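Local coordinates for carbonic anhydrase (PDB 4O1J), which probably catalyses the reversible hydration of carbon dioxide to hydrogencarbonate and a proton, as a zinc-dependent beta-class carbonic anhydrase assembled as a tetramer, at residues A[95-100]-A[174-180]; A[109-113]-A[195-199]; A[145-149]-A[161-165]; A[189-194]-A[205-210]. All coordinates share one frame; numbering follows the deposited sequence.

Interaction 1. Residues A[95-100]-A[174-180]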
# COMPACT_ATOMS: atom_id res chain seq x y z
N ILE A 95 -4.53 13.22 2.34
CA ILE A 95 -5.85 13.77 2.04
C ILE A 95 -6.73 13.84 3.28
O ILE A 95 -7.37 14.87 3.53
CB ILE A 95 -6.57 12.94 0.97
CG1 ILE A 95 -5.79 12.97 -0.35
CG2 ILE A 95 -7.99 13.45 0.76
CD1 ILE A 95 -6.36 12.05 -1.40
N GLU A 96 -6.75 12.77 4.08
CA GLU A 96 -7.57 12.78 5.28
C GLU A 96 -7.13 13.85 6.26
O GLU A 96 -7.97 14.56 6.81
CB GLU A 96 -7.54 11.43 6.00
CG GLU A 96 -8.81 10.62 5.84
CD GLU A 96 -8.66 9.19 6.37
OE1 GLU A 96 -9.22 8.26 5.75
OE2 GLU A 96 -8.01 9.02 7.42
N TYR A 97 -5.82 13.98 6.46
CA TYR A 97 -5.31 14.97 7.41
C TYR A 97 -5.58 16.38 6.91
O TYR A 97 -5.94 17.27 7.69
CB TYR A 97 -3.82 14.77 7.65
CG TYR A 97 -3.34 15.44 8.91
CD1 TYR A 97 -3.41 14.79 10.13
CD2 TYR A 97 -2.83 16.74 8.89
CE1 TYR A 97 -2.98 15.39 11.30
CE2 TYR A 97 -2.40 17.36 10.06
CZ TYR A 97 -2.47 16.68 11.26
OH TYR A 97 -2.05 17.27 12.43
N ALA A 98 -5.43 16.59 5.61
CA ALA A 98 -5.61 17.90 5.01
C ALA A 98 -7.07 18.35 5.04
O ALA A 98 -7.37 19.51 5.33
CB ALA A 98 -5.10 17.90 3.58
N VAL A 99 -7.98 17.42 4.76
CA VAL A 99 -9.39 17.77 4.61
C VAL A 99 -10.14 17.75 5.93
O VAL A 99 -10.95 18.63 6.21
CB VAL A 99 -10.09 16.81 3.60
CG1 VAL A 99 -11.59 17.06 3.58
CG2 VAL A 99 -9.51 16.99 2.20
N ALA A 100 -9.87 16.76 6.78
CA ALA A 100 -10.63 16.60 8.01
C ALA A 100 -10.01 17.28 9.24
O ALA A 100 -10.71 17.53 10.23
CB ALA A 100 -10.85 15.12 8.30
N LEU A 174 -10.27 11.36 -6.75
CA LEU A 174 -10.43 12.32 -5.65
C LEU A 174 -11.90 12.66 -5.39
O LEU A 174 -12.33 12.83 -4.24
CB LEU A 174 -9.65 13.61 -5.96
CG LEU A 174 -8.12 13.55 -5.99
CD1 LEU A 174 -7.54 14.87 -6.46
CD2 LEU A 174 -7.59 13.20 -4.62
N MET A 175 -12.66 12.76 -6.48
CA MET A 175 -14.07 13.12 -6.40
C MET A 175 -14.90 11.94 -5.91
O MET A 175 -16.05 12.12 -5.50
CB MET A 175 -14.58 13.58 -7.77
CG MET A 175 -13.89 14.82 -8.32
SD MET A 175 -14.41 16.37 -7.56
CE MET A 175 -16.00 16.62 -8.35
N ASN A 176 -14.32 10.75 -5.94
CA ASN A 176 -15.01 9.60 -5.36
C ASN A 176 -14.54 9.24 -3.94
O ASN A 176 -15.12 8.39 -3.27
CB ASN A 176 -14.86 8.39 -6.28
CG ASN A 176 -15.66 8.54 -7.55
OD1 ASN A 176 -16.68 9.25 -7.58
ND2 ASN A 176 -15.18 7.92 -8.63
N ASN A 177 -13.49 9.93 -3.50
CA ASN A 177 -13.02 9.81 -2.12
C ASN A 177 -14.10 10.29 -1.15
O ASN A 177 -14.68 11.36 -1.34
CB ASN A 177 -11.75 10.63 -1.93
CG ASN A 177 -11.18 10.51 -0.54
OD1 ASN A 177 -11.73 11.04 0.43
ND2 ASN A 177 -10.04 9.84 -0.43
N PRO A 178 -14.39 9.49 -0.11
CA PRO A 178 -15.48 9.81 0.83
C PRO A 178 -15.27 11.10 1.64
O PRO A 178 -16.22 11.86 1.83
CB PRO A 178 -15.50 8.60 1.78
CG PRO A 178 -14.68 7.55 1.11
CD PRO A 178 -13.68 8.26 0.27
N THR A 179 -14.05 11.34 2.10
CA THR A 179 -13.76 12.52 2.90
C THR A 179 -13.91 13.79 2.07
O THR A 179 -14.44 14.81 2.52
CB THR A 179 -12.34 12.47 3.49
OG1 THR A 179 -12.13 11.22 4.15
CG2 THR A 179 -12.14 13.62 4.47
N ILE A 180 -13.46 13.68 0.83
CA ILE A 180 -13.49 14.80 -0.10
C ILE A 180 -14.93 15.07 -0.47
O ILE A 180 -15.36 16.21 -0.48
CB ILE A 180 -12.64 14.51 -1.36
CG1 ILE A 180 -11.15 14.58 -1.01
CG2 ILE A 180 -12.97 15.49 -2.47
CD1 ILE A 180 -10.24 14.20 -2.15

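Interaction 2. Residues A[109-113]-A[195-199]. With ZN (zinc ion), chain C.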
# COMPACT_ATOMS: atom_id res chain seq x y z
N LEU A 109 -4.81 18.99 -7.92
CA LEU A 109 -4.05 17.90 -8.52
C LEU A 109 -3.31 18.46 -9.71
O LEU A 109 -3.92 18.86 -10.71
CB LEU A 109 -4.96 16.74 -8.94
CG LEU A 109 -4.20 15.59 -9.59
CD1 LEU A 109 -3.14 15.03 -8.65
CD2 LEU A 109 -5.16 14.51 -10.03
N CYS A 110 -1.98 18.50 -9.60
CA CYS A 110 -1.19 19.14 -10.63
C CYS A 110 -0.35 18.17 -11.42
O CYS A 110 0.57 17.56 -10.88
CB CYS A 110 -0.29 20.20 -10.02
SG CYS A 110 0.74 21.07 -11.24
N GLY A 111 -0.63 18.07 -12.72
CA GLY A 111 0.24 17.32 -13.61
C GLY A 111 1.15 18.28 -14.32
O GLY A 111 0.94 19.48 -14.23
N HIS A 112 2.17 17.77 -15.00
CA HIS A 112 3.12 18.64 -15.69
C HIS A 112 3.71 18.01 -16.95
O HIS A 112 3.61 16.80 -17.18
CB HIS A 112 4.27 19.02 -14.75
CG HIS A 112 5.25 17.92 -14.52
ND1 HIS A 112 6.37 17.74 -15.30
CD2 HIS A 112 5.28 16.93 -13.59
CE1 HIS A 112 7.05 16.70 -14.87
NE2 HIS A 112 6.41 16.19 -13.83
N SER A 113 4.35 18.86 -17.75
CA SER A 113 5.01 18.45 -18.98
C SER A 113 6.38 17.82 -18.71
O SER A 113 7.00 18.09 -17.69
CB SER A 113 5.15 19.66 -19.91
OG SER A 113 5.75 20.76 -19.24
N PHE A 195 -2.45 21.94 -14.76
CA PHE A 195 -1.31 21.49 -15.53
C PHE A 195 -0.22 22.57 -15.57
O PHE A 195 -0.44 23.70 -16.00
CB PHE A 195 -1.73 21.11 -16.95
CG PHE A 195 -0.73 20.25 -17.65
CD1 PHE A 195 -0.61 18.91 -17.35
CD2 PHE A 195 0.11 20.80 -18.61
CE1 PHE A 195 0.32 18.12 -17.98
CE2 PHE A 195 1.04 20.02 -19.25
CZ PHE A 195 1.15 18.68 -18.94
N PHE A 196 0.96 22.18 -15.09
CA PHE A 196 2.13 23.03 -15.04
C PHE A 196 2.98 22.77 -16.27
O PHE A 196 3.58 21.70 -16.41
CB PHE A 196 2.92 22.76 -13.77
CG PHE A 196 4.25 23.46 -13.71
CD1 PHE A 196 4.32 24.85 -13.71
CD2 PHE A 196 5.43 22.73 -13.64
CE1 PHE A 196 5.54 25.50 -13.64
CE2 PHE A 196 6.65 23.36 -13.57
CZ PHE A 196 6.71 24.75 -13.57
N ASP A 197 3.05 23.76 -17.15
CA ASP A 197 3.84 23.62 -18.36
C ASP A 197 5.22 24.23 -18.12
O ASP A 197 5.36 25.45 -18.05
CB ASP A 197 3.12 24.28 -19.53
CG ASP A 197 3.34 23.53 -20.81
OD1 ASP A 197 4.40 23.73 -21.44
OD2 ASP A 197 2.44 22.73 -21.19
N ILE A 198 6.22 23.38 -18.01
CA ILE A 198 7.56 23.80 -17.58
C ILE A 198 8.23 24.77 -18.56
O ILE A 198 8.93 25.69 -18.15
CB ILE A 198 8.47 22.58 -17.36
CG1 ILE A 198 7.83 21.64 -16.34
CG2 ILE A 198 9.85 23.00 -16.90
CD1 ILE A 198 8.68 20.45 -15.98
N GLY A 199 7.99 24.56 -19.85
CA GLY A 199 8.53 25.44 -20.87
C GLY A 199 8.23 26.91 -20.69
O GLY A 199 9.09 27.76 -20.93
ZN ZN C . 6.60 13.95 -13.44

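Interaction 3. Residues A[145-149]-A[161-165]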
# COMPACT_ATOMS: atom_id res chain seq x y z
N HIS A 145 -6.82 5.12 -24.10
CA HIS A 145 -6.73 6.25 -25.02
C HIS A 145 -5.65 6.03 -26.06
O HIS A 145 -5.08 6.98 -26.59
CB HIS A 145 -6.47 7.55 -24.26
CG HIS A 145 -7.50 7.85 -23.22
ND1 HIS A 145 -7.53 7.22 -21.99
CD2 HIS A 145 -8.56 8.70 -23.23
CE1 HIS A 145 -8.56 7.67 -21.29
NE2 HIS A 145 -9.20 8.56 -22.02
N ALA A 146 -5.37 4.76 -26.33
CA ALA A 146 -4.28 4.39 -27.22
C ALA A 146 -4.45 5.00 -28.61
O ALA A 146 -3.47 5.43 -29.22
CB ALA A 146 -4.17 2.88 -27.33
N GLU A 147 -5.68 5.06 -29.10
CA GLU A 147 -5.94 5.67 -30.41
C GLU A 147 -5.51 7.12 -30.45
O GLU A 147 -4.82 7.54 -31.38
CB GLU A 147 -7.41 5.56 -30.79
CG GLU A 147 -7.90 4.15 -31.05
CD GLU A 147 -9.33 4.12 -31.57
OE1 GLU A 147 -9.59 4.77 -32.61
OE2 GLU A 147 -10.18 3.46 -30.94
N GLU A 148 -5.94 7.90 -29.46
CA GLU A 148 -5.63 9.32 -29.40
C GLU A 148 -4.14 9.55 -29.18
O GLU A 148 -3.53 10.40 -29.83
CB GLU A 148 -6.41 10.01 -28.29
CG GLU A 148 -5.89 11.41 -27.98
CD GLU A 148 -6.63 12.08 -26.84
OE1 GLU A 148 -6.42 13.30 -26.64
OE2 GLU A 148 -7.41 11.38 -26.16
N LEU A 149 -3.57 8.78 -28.26
CA LEU A 149 -2.17 8.95 -27.92
C LEU A 149 -1.26 8.58 -29.09
O LEU A 149 -0.29 9.29 -29.36
CB LEU A 149 -1.82 8.12 -26.69
CG LEU A 149 -2.47 8.56 -25.37
CD1 LEU A 149 -2.10 7.59 -24.26
CD2 LEU A 149 -2.06 9.98 -24.99
N ARG A 161 0.05 14.90 -23.25
CA ARG A 161 -1.33 14.46 -23.32
C ARG A 161 -1.63 13.35 -22.30
O ARG A 161 -2.60 13.43 -21.55
CB ARG A 161 -1.68 13.98 -24.72
CG ARG A 161 -3.15 13.66 -24.88
CD ARG A 161 -3.97 14.88 -24.48
NE ARG A 161 -5.40 14.58 -24.40
CZ ARG A 161 -6.27 15.29 -23.69
NH1 ARG A 161 -5.86 16.32 -22.96
NH2 ARG A 161 -7.55 14.94 -23.68
N ILE A 162 -0.77 12.33 -22.26
CA ILE A 162 -1.00 11.25 -21.31
C ILE A 162 -0.90 11.78 -19.88
O ILE A 162 -1.63 11.31 -19.00
CB ILE A 162 -0.01 10.06 -21.55
CG1 ILE A 162 -0.39 8.86 -20.68
CG2 ILE A 162 1.40 10.43 -21.20
CD1 ILE A 162 -1.77 8.34 -20.90
N ALA A 163 -0.08 12.81 -19.65
CA ALA A 163 0.02 13.40 -18.31
C ALA A 163 -1.27 14.14 -17.92
O ALA A 163 -1.71 14.08 -16.75
CB ALA A 163 1.20 14.32 -18.22
N GLN A 164 -1.90 14.79 -18.90
CA GLN A 164 -3.17 15.48 -18.67
C GLN A 164 -4.33 14.51 -18.43
O GLN A 164 -5.21 14.76 -17.58
CB GLN A 164 -3.50 16.38 -19.86
CG GLN A 164 -2.45 17.44 -20.14
CD GLN A 164 -2.78 18.24 -21.37
OE1 GLN A 164 -3.41 17.75 -22.30
NE2 GLN A 164 -2.36 19.50 -21.38
N LEU A 165 -4.33 13.41 -19.18
CA LEU A 165 -5.36 12.39 -19.00
C LEU A 165 -5.19 11.79 -17.61
O LEU A 165 -6.17 11.43 -16.95
CB LEU A 165 -5.27 11.31 -20.07
CG LEU A 165 -5.57 11.71 -21.51
CD1 LEU A 165 -5.22 10.57 -22.45
CD2 LEU A 165 -7.03 12.10 -21.66

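Interaction 4. Residues A[189-194]-A[205-210]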
# COMPACT_ATOMS: atom_id res chain seq x y z
N LEU A 189 -15.88 22.30 -0.16
CA LEU A 189 -14.51 22.01 -0.53
C LEU A 189 -14.41 22.02 -2.05
O LEU A 189 -15.31 21.52 -2.74
CB LEU A 189 -14.05 20.67 0.05
CG LEU A 189 -12.69 20.13 -0.42
CD1 LEU A 189 -11.59 21.12 -0.11
CD2 LEU A 189 -12.39 18.80 0.23
N GLU A 190 -13.35 22.61 -2.58
CA GLU A 190 -13.19 22.67 -4.02
C GLU A 190 -12.03 21.81 -4.49
O GLU A 190 -11.04 21.65 -3.79
CB GLU A 190 -13.01 24.11 -4.49
CG GLU A 190 -14.25 24.97 -4.26
CD GLU A 190 -14.17 26.31 -4.96
OE1 GLU A 190 -13.99 26.32 -6.20
OE2 GLU A 190 -14.31 27.35 -4.28
N VAL A 191 -12.19 21.22 -5.68
CA VAL A 191 -11.16 20.37 -6.25
C VAL A 191 -10.85 20.82 -7.68
O VAL A 191 -11.76 21.05 -8.47
CB VAL A 191 -11.57 18.89 -6.24
CG1 VAL A 191 -10.44 18.01 -6.75
CG2 VAL A 191 -11.98 18.47 -4.83
N HIS A 192 -9.57 20.95 -8.00
CA HIS A 192 -9.13 21.51 -9.27
C HIS A 192 -8.07 20.63 -9.92
O HIS A 192 -7.13 20.16 -9.25
CB HIS A 192 -8.58 22.93 -9.07
CG HIS A 192 -9.37 23.74 -8.08
ND1 HIS A 192 -10.50 24.44 -8.43
CD2 HIS A 192 -9.19 23.94 -6.75
CE1 HIS A 192 -10.99 25.05 -7.36
NE2 HIS A 192 -10.21 24.75 -6.33
N GLY A 193 -8.22 20.39 -11.21
CA GLY A 193 -7.20 19.70 -11.98
C GLY A 193 -6.40 20.73 -12.76
O GLY A 193 -6.97 21.49 -13.54
N VAL A 194 -5.10 20.79 -12.52
CA VAL A 194 -4.28 21.77 -13.23
C VAL A 194 -3.07 21.13 -13.91
O VAL A 194 -2.70 19.97 -13.66
CB VAL A 194 -3.78 22.89 -12.29
CG1 VAL A 194 -4.94 23.57 -11.58
CG2 VAL A 194 -2.79 22.34 -11.29
N GLU A 205 -5.70 25.62 -15.93
CA GLU A 205 -6.74 24.70 -15.47
C GLU A 205 -7.10 23.73 -16.59
O GLU A 205 -7.15 24.12 -17.75
CB GLU A 205 -7.99 25.47 -15.03
CG GLU A 205 -7.74 26.43 -13.89
CD GLU A 205 -8.98 27.19 -13.51
OE1 GLU A 205 -10.05 26.56 -13.37
OE2 GLU A 205 -8.90 28.43 -13.32
N LEU A 206 -7.34 22.47 -16.24
CA LEU A 206 -7.71 21.49 -17.26
C LEU A 206 -9.22 21.39 -17.45
O LEU A 206 -9.69 20.77 -18.40
CB LEU A 206 -7.14 20.12 -16.91
CG LEU A 206 -5.63 20.05 -17.08
CD1 LEU A 206 -5.09 18.70 -16.66
CD2 LEU A 206 -5.23 20.38 -18.51
N GLY A 207 -9.98 22.00 -16.54
CA GLY A 207 -11.42 22.05 -16.65
C GLY A 207 -12.08 20.83 -16.05
O GLY A 207 -13.20 20.46 -16.42
N CYS A 208 -11.38 20.18 -15.12
CA CYS A 208 -11.91 19.02 -14.43
C CYS A 208 -11.82 19.24 -12.93
O CYS A 208 -10.81 19.74 -12.42
CB CYS A 208 -11.17 17.75 -14.82
SG CYS A 208 -9.37 17.84 -14.63
N GLY A 209 -12.89 18.90 -12.23
CA GLY A 209 -12.93 19.11 -10.80
C GLY A 209 -14.32 19.44 -10.31
O GLY A 209 -15.31 19.09 -10.95
N THR A 210 -14.37 20.14 -9.19
CA THR A 210 -15.63 20.47 -8.54
C THR A 210 -16.51 21.45 -9.34
O THR A 210 -17.74 21.34 -9.31
CB THR A 210 -15.37 21.00 -7.10
OG1 THR A 210 -16.54 20.83 -6.30
CG2 THR A 210 -14.93 22.46 -7.11
O HOH W 1 -9.74 22.78 -14.13

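Interaction 1. Residues A[95-100]-A[174-180]
Ile-95 of helix 89-100 uses both its branches, one against Leu-174 and the other against Ile-180. Its CG1 arm stands anti to the carbonyl carbon (chi1 -63°) and runs on extended, placing CD1 3.6 Å from Leu-174 CD2. The CG2 methyl, anti to the backbone N, lies instead 3.8 Å from Ile-180 CD1. A single side chain therefore joins the last turn of helix 155-176 to the first turn of helix 178-187. One turn further on, Val-99 splits in the same way: the side chain runs past that of Thr-179 in the opposite direction, Val-99 CG1 3.6 Å from Thr-179 CG2, while Val-99 CG2 lies a looser 4.3 Å from Ile-180 CG1. With chi1 at -51°, Thr-179 presents its methyl to Val-99 and Ala-100 and its hydroxyl to Glu-96, whose CG is 3.8 Å from OG1. The polar ends leave this contact: Glu-96 OE2 is hydrogen-bonded to Val-130 N of a second subunit, and Thr-179 OG1 makes a weak bond to Arg-126 of a third. Between the two helices Asn-177 acts as N-cap. Its OD1 accepts a hydrogen bond from Ile-180 N (3.2 Å, 159°) and a weak one from Thr-179 N, which fixes the start of helix 178-187, where Thr-179 and Ile-180 face helix 89-100. Val-99, Leu-174 and Ile-180 all touch Ile-107 of strand 106-112, and Leu-174 also reaches Ile-54 of strand 51-56 and Leu-109, so the three helices pack together on the central sheet.

Interaction 2. Residues A[109-113]-A[195-199]
Gly-111 and His-112 pair in parallel with Phe-195 and Phe-196, joining strands 106-112 and 190-197 of the central sheet in a beta-class carbonic anhydrase fold; helices fill most of the chain between them. Gly-111 O accepts from Phe-196 N at 2.8 Å, nearly straight (171°) and in the carbonyl plane, and also receives a CA-H contact from Phe-195. Phe-196 O takes the N-H of Ser-113 at 3.2 Å, from a donor tilted out of the carbonyl plane. Beyond the paired residues a side chain takes over: Ser-113 OG, with chi1 at 51°, accepts from Ile-198 N at 2.9 Å. Gly-111 and Cys-110 have further backbone bonds to Val-194 and Ile-54. On the face opposite the zinc ligand, the Phe-195 ring has His-112 CA over one of its faces and packs on Ile-160 and Gln-164 of helix 155-176. With alanine in place of this ring, a gap would probably open between that helix and the backbone of His-112. On the other face the Phe-196 ring turns its edge to His-112 CB, while His-112 NE2 binds the zinc ion at 2.3 Å, with Cys-56 and Cys-115 as further ligands.

Interaction 3. Residues A[145-149]-A[161-165]
Leu-149 and Ile-162 mark the closest backbone approach, their CA atoms 7.1 Å apart, where the first turn of helix 146-151 faces helix 155-176. His-145 occupies the N-cap position of the shorter helix, and Leu-149 N bonds to its carbonyl. Leu-149 meets Ile-162 at about a right angle, CD1 to CD1 at 3.5 Å, while its CD2 rests 3.8 Å from Arg-161 CG. Leu-165 CD1 lies over one face of the His-145 imidazole, a CH-pi contact 4.0 Å from the ring centroid; the ND1 of that ring is hydrogen-bonded to Val-141 O. These two successive helices belong to the helical region between strands 106-112 and 190-197, and Leu-149 and Ile-162 are backed by Leu-122 of helix 116-122. On the outer side a salt bridge closes the contact. Arg-161 has its chain bent at chi2 (56°), which brings NE within 2.8 Å of Glu-148 OE1. That oxygen is met from above the carboxylate plane, and the carboxylate and guanidinium planes stand 42° apart. Leu-165 CG lies over one guanidinium face. Along the same helix, Arg-161 NH1 gives Gln-164 OE1 a bond of 2.9 Å lying in the guanidinium plane. A leucine in place of Arg-161 would probably leave the Glu-148 carboxylate without its charged mate and Gln-164 OE1 without this donor.

Interaction 4. Residues A[189-194]-A[205-210]
His-192, paired with Gly-209, and Glu-190, beside Thr-210, carry the flat groups here, and both are engaged beyond the hairpin. The His-192 imidazole stacks with Phe-18 of a second subunit and meets the ring of His-106, to which its NE2 is hydrogen-bonded. The Glu-190 carboxylate has OE1 4.1 Å from Thr-210 CG2, while OE2 is bonded to Glu-15 N of the second subunit. Thr-210 crosses Glu-190 at about a right angle; its CG2, set between the backbone N and the carbonyl carbon, reaches 3.6 Å from Glu-190 CB. Three backbone bonds join the antiparallel strands. Thr-210 N donates to Val-191 O at 2.9 Å, Gly-193 N sits almost in line with the C=O of Cys-208, though its N-H is bent away from the oxygen (135°), and Leu-206 N gives Gly-193 O a nearly straight bond (172°). Between the non-hydrogen-bonded pairs His-192 with Gly-209 and Val-194 with Glu-205 the register shifts by two, a beta bulge, and the chain turns a corner at Gly-207. A water donates to Gly-193 O at 3.1 Å. Cys-208, chi1 53°, lays SG 3.9 Å from Gly-193 CA, and a beta carbon there would probably crowd it. Gly-209, for its part, has backbone angles that call for glycine. Cys-208 and Val-191 pack on Ile-171 of helix 155-176, Thr-210 touches Ile-184 of helix 178-187, and Val-194 lies on Val-108 and Cys-110 of strand 106-112.

How the interactions relate
Interactions 1 and 2 are buried, whereas interactions 3 and 4 are only partly so. Interactions 2 and 4 share strand 190-197: the first joins it in parallel to the zinc-bearing strand, the second pairs it antiparallel with strand 202-206, outermost in this chain, and with the short 208-209, and backbone bonds of Leu-109 to His-192 and Val-194 connect them. Interaction 1 uses the C-terminal end of helix 155-176, interaction 3 its N-terminal half. Branched apolar side chains carry interaction 1, with polar ends going to other subunits, while interaction 3 adds a salt bridge and touches no other chain. Phe-195 and the His-112 carbonyl against Ala-163 link interaction 2 to 3; Ile-180 against Val-191 links interaction 1 to 4.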